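Local coordinates for nucleotidyltransferase-like protein (Exiguobacterium sibiricum, PDB 3C18) that is of unproven function but resembles nucleotidyltransferases and probably transfers a nucleotidyl group to an acceptor, at residues A[264-273]-A[282-290]. Residues are numbered along the deposited sequence; the frame is centred on the assembly and turned at random.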
loop_
_atom_site.group_PDB
_atom_site.type_symbol
_atom_site.label_atom_id
_atom_site.label_comp_id
_atom_site.label_asym_id
_atom_site.label_seq_id
_atom_site.Cartn_x
_atom_site.Cartn_y
_atom_site.Cartn_z
ATOM N N ILE A 264 -5.075 -19.313 -15.281
ATOM C CA ILE A 264 -5.941 -20.029 -16.239
ATOM C C ILE A 264 -5.251 -19.993 -17.575
ATOM O O ILE A 264 -5.168 -20.979 -18.272
ATOM C CB ILE A 264 -7.348 -19.382 -16.369
ATOM C CG1 ILE A 264 -8.181 -19.671 -15.101
ATOM C CG2 ILE A 264 -8.038 -19.917 -17.612
ATOM C CD1 ILE A 264 -9.423 -18.946 -15.062
ATOM N N ARG A 265 -4.691 -18.848 -17.910
ATOM C CA ARG A 265 -4.031 -18.687 -19.216
ATOM C C ARG A 265 -2.721 -19.463 -19.291
ATOM O O ARG A 265 -2.244 -19.764 -20.356
ATOM C CB ARG A 265 -3.784 -17.220 -19.510
ATOM C CG ARG A 265 -5.060 -16.489 -19.842
ATOM C CD ARG A 265 -4.822 -15.034 -20.188
ATOM N NE ARG A 265 -4.560 -14.250 -18.989
ATOM C CZ ARG A 265 -3.431 -13.583 -18.747
ATOM N NH1 ARG A 265 -2.454 -13.559 -19.648
ATOM N NH2 ARG A 265 -3.299 -12.915 -17.608
ATOM N N LYS A 266 -2.148 -19.793 -18.155
ATOM C CA LYS A 266 -0.883 -20.529 -18.111
ATOM C C LYS A 266 -1.132 -22.012 -17.925
ATOM O O LYS A 266 -0.202 -22.821 -17.813
ATOM C CB LYS A 266 -0.005 -20.041 -16.963
ATOM C CG LYS A 266 0.479 -18.643 -17.139
ATOM C CD LYS A 266 1.187 -18.461 -18.438
ATOM C CE LYS A 266 1.324 -16.999 -18.788
ATOM N NZ LYS A 266 1.596 -16.821 -20.223
ATOM N N GLY A 267 -2.405 -22.354 -17.859
ATOM C CA GLY A 267 -2.821 -23.746 -17.788
ATOM C C GLY A 267 -2.758 -24.370 -16.426
ATOM O O GLY A 267 -2.876 -25.568 -16.304
ATOM N N LEU A 268 -2.631 -23.558 -15.385
ATOM C CA LEU A 268 -2.480 -24.095 -14.007
ATOM C C LEU A 268 -3.790 -24.159 -13.218
ATOM O O LEU A 268 -3.895 -24.793 -12.179
ATOM C CB LEU A 268 -1.484 -23.244 -13.239
ATOM C CG LEU A 268 -0.054 -23.345 -13.786
ATOM C CD1 LEU A 268 0.845 -22.307 -13.097
ATOM C CD2 LEU A 268 0.454 -24.758 -13.566
ATOM N N ILE A 269 -4.778 -23.456 -13.743
ATOM C CA ILE A 269 -6.118 -23.448 -13.166
ATOM C C ILE A 269 -7.094 -23.710 -14.281
ATOM O O ILE A 269 -6.937 -23.227 -15.408
ATOM C CB ILE A 269 -6.467 -22.120 -12.428
ATOM C CG1 ILE A 269 -5.866 -22.092 -11.021
ATOM C CG2 ILE A 269 -7.979 -21.982 -12.251
ATOM C CD1 ILE A 269 -6.059 -20.760 -10.307
ATOM N N ARG A 270 -8.081 -24.529 -13.970
ATOM C CA ARG A 270 -9.125 -24.903 -14.915
ATOM C C ARG A 270 -10.420 -24.192 -14.630
ATOM O O ARG A 270 -10.947 -24.285 -13.575
ATOM C CB ARG A 270 -9.375 -26.430 -14.859
ATOM C CG ARG A 270 -10.433 -26.932 -15.864
ATOM C CD ARG A 270 -10.405 -28.471 -16.021
ATOM N NE ARG A 270 -10.107 -29.118 -14.744
ATOM C CZ ARG A 270 -8.982 -29.778 -14.484
ATOM N NH1 ARG A 270 -8.060 -29.933 -15.434
ATOM N NH2 ARG A 270 -8.797 -30.308 -13.277
ATOM N N ILE A 271 -10.930 -23.507 -15.631
ATOM C CA ILE A 271 -12.218 -22.785 -15.521
ATOM C C ILE A 271 -13.385 -23.590 -16.084
ATOM O O ILE A 271 -13.321 -24.161 -17.169
ATOM C CB ILE A 271 -12.139 -21.359 -16.209
ATOM C CG1 ILE A 271 -13.396 -20.573 -15.921
ATOM C CG2 ILE A 271 -11.927 -21.474 -17.691
ATOM C CD1 ILE A 271 -13.327 -19.122 -16.341
ATOM N N SER A 272 -14.455 -23.660 -15.298
ATOM C CA SER A 272 -15.658 -24.301 -15.709
ATOM C C SER A 272 -16.879 -23.574 -15.191
ATOM O O SER A 272 -16.793 -22.578 -14.536
ATOM C CB SER A 272 -15.701 -25.759 -15.228
ATOM O OG SER A 272 -15.624 -25.829 -13.809
ATOM N N TYR A 273 -18.017 -24.095 -15.562
ATOM C CA TYR A 273 -19.274 -23.458 -15.303
ATOM C C TYR A 273 -20.289 -24.467 -14.828
ATOM O O TYR A 273 -20.485 -25.472 -15.473
ATOM C CB TYR A 273 -19.758 -22.821 -16.579
ATOM C CG TYR A 273 -18.765 -21.871 -17.205
ATOM C CD1 TYR A 273 -18.698 -20.559 -16.815
ATOM C CD2 TYR A 273 -17.870 -22.315 -18.169
ATOM C CE1 TYR A 273 -17.780 -19.673 -17.400
ATOM C CE2 TYR A 273 -16.954 -21.459 -18.738
ATOM C CZ TYR A 273 -16.920 -20.133 -18.353
ATOM O OH TYR A 273 -16.008 -19.270 -18.928
ATOM N N GLU A 282 -25.347 -19.844 -14.046
ATOM C CA GLU A 282 -24.172 -20.664 -13.815
ATOM C C GLU A 282 -23.171 -19.909 -12.958
ATOM O O GLU A 282 -22.983 -18.707 -13.066
ATOM C CB GLU A 282 -23.463 -21.046 -15.100
ATOM C CG GLU A 282 -24.289 -21.866 -16.043
ATOM C CD GLU A 282 -23.697 -21.906 -17.417
ATOM O OE1 GLU A 282 -23.858 -20.909 -18.135
ATOM O OE2 GLU A 282 -23.080 -22.915 -17.790
ATOM N N LEU A 283 -22.590 -20.640 -12.028
ATOM C CA LEU A 283 -21.485 -20.138 -11.237
ATOM C C LEU A 283 -20.229 -20.586 -11.925
ATOM O O LEU A 283 -20.127 -21.716 -12.338
ATOM C CB LEU A 283 -21.495 -20.719 -9.811
ATOM C CG LEU A 283 -22.365 -19.947 -8.797
ATOM C CD1 LEU A 283 -23.537 -19.360 -9.496
ATOM C CD2 LEU A 283 -22.811 -20.875 -7.737
ATOM N N VAL A 284 -19.290 -19.653 -12.071
ATOM C CA VAL A 284 -17.974 -19.958 -12.589
ATOM C C VAL A 284 -17.205 -20.616 -11.482
ATOM O O VAL A 284 -17.289 -20.193 -10.333
ATOM C CB VAL A 284 -17.244 -18.709 -13.045
ATOM C CG1 VAL A 284 -16.010 -19.087 -13.805
ATOM C CG2 VAL A 284 -18.239 -17.837 -13.887
ATOM N N THR A 285 -16.466 -21.676 -11.840
ATOM C CA THR A 285 -15.706 -22.458 -10.858
ATOM C C THR A 285 -14.293 -22.694 -11.354
ATOM O O THR A 285 -14.011 -22.629 -12.569
ATOM C CB THR A 285 -16.405 -23.799 -10.502
ATOM O OG1 THR A 285 -16.385 -24.673 -11.627
ATOM C CG2 THR A 285 -17.852 -23.580 -10.103
ATOM N N TYR A 286 -13.411 -22.807 -10.384
ATOM C CA TYR A 286 -11.967 -22.852 -10.608
ATOM C C TYR A 286 -11.333 -23.975 -9.843
ATOM O O TYR A 286 -11.691 -24.268 -8.679
ATOM C CB TYR A 286 -11.330 -21.557 -10.147
ATOM C CG TYR A 286 -11.969 -20.337 -10.752
ATOM C CD1 TYR A 286 -11.657 -19.931 -12.016
ATOM C CD2 TYR A 286 -12.942 -19.627 -10.062
ATOM C CE1 TYR A 286 -12.253 -18.818 -12.573
ATOM C CE2 TYR A 286 -13.537 -18.506 -10.621
ATOM C CZ TYR A 286 -13.170 -18.102 -11.890
ATOM O OH TYR A 286 -13.742 -16.994 -12.500
ATOM N N GLU A 287 -10.386 -24.626 -10.501
ATOM C CA GLU A 287 -9.739 -25.780 -9.879
ATOM C C GLU A 287 -8.276 -25.870 -10.316
ATOM O O GLU A 287 -8.006 -25.708 -11.479
ATOM C CB GLU A 287 -10.458 -27.061 -10.320
ATOM C CG GLU A 287 -10.193 -28.272 -9.438
ATOM C CD GLU A 287 -11.022 -29.488 -9.871
ATOM O OE1 GLU A 287 -11.528 -29.477 -11.025
ATOM O OE2 GLU A 287 -11.179 -30.421 -9.036
ATOM N N PRO A 288 -7.357 -26.129 -9.385
ATOM C CA PRO A 288 -5.981 -26.286 -9.843
ATOM C C PRO A 288 -5.827 -27.554 -10.665
ATOM O O PRO A 288 -6.392 -28.604 -10.347
ATOM C CB PRO A 288 -5.160 -26.378 -8.547
ATOM C CG PRO A 288 -6.136 -26.260 -7.418
ATOM C CD PRO A 288 -7.517 -26.493 -7.972
ATOM N N VAL A 289 -5.090 -27.403 -11.752
ATOM C CA VAL A 289 -4.803 -28.497 -12.669
ATOM C C VAL A 289 -3.662 -29.346 -12.124
ATOM O O VAL A 289 -2.754 -28.866 -11.421
ATOM C CB VAL A 289 -4.447 -27.973 -14.079
ATOM C CG1 VAL A 289 -3.891 -29.072 -14.946
ATOM C CG2 VAL A 289 -5.669 -27.373 -14.711
ATOM N N VAL A 290 -3.726 -30.619 -12.479
ATOM C CA VAL A 290 -2.704 -31.604 -12.099
ATOM C C VAL A 290 -2.982 -32.101 -10.699
ATOM O O VAL A 290 -3.451 -33.226 -10.516
ATOM C CB VAL A 290 -1.267 -31.013 -12.120
ATOM O OXT VAL A 290 -2.741 -31.364 -9.736
HETATM O O HOH W 1 -2.011 -26.267 -10.638
HETATM O O HOH W 2 -13.180 -25.627 -12.716
HETATM O O HOH W 3 -12.770 -28.274 -13.148
HETATM O O HOH W 4 -23.013 -25.478 -17.558
#
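Leu268 O is gripped by the amide of Val289 (N to O 2.9 Å) and by a water that also donates to Val289 O. Next along, Arg270 pairs its backbone with Glu287 and Ser272 with Thr285, two bonds each. Beside the second pair, Ser272 OG lies 2.6 Å from Thr285 OG1; their register puts both on one face, and chi1 near +60° in each (60° and 68°) turns the oxygens towards each other. A water joins Ser272 OG to Arg270 O. The strands form the C-terminal beta hairpin of the helix-turn-helix domain, consistent with the wing of a winged-helix fold, with strand 238-239 on the far side of strand 281-288. On the Arg270 face, Glu287 OE1 meets the guanidinium at its edge in a long salt bridge (NH2 to OE1 3.6 Å), and a water bridges Arg270 NE and Glu287 OE1, while Val289 CG2 covers one guanidinium face. On the opposite face, Ile264 CD1 reaches the edge of the Tyr286 ring (3.8 Å to CE1), and Ile271 CG1 packs on Val284 CG1 at 3.7 Å. Tyr286 OH is hydrogen-bonded to ND1 of His57 of the second subunit, and Tyr273 OH to NH1 of Arg64 of the same subunit.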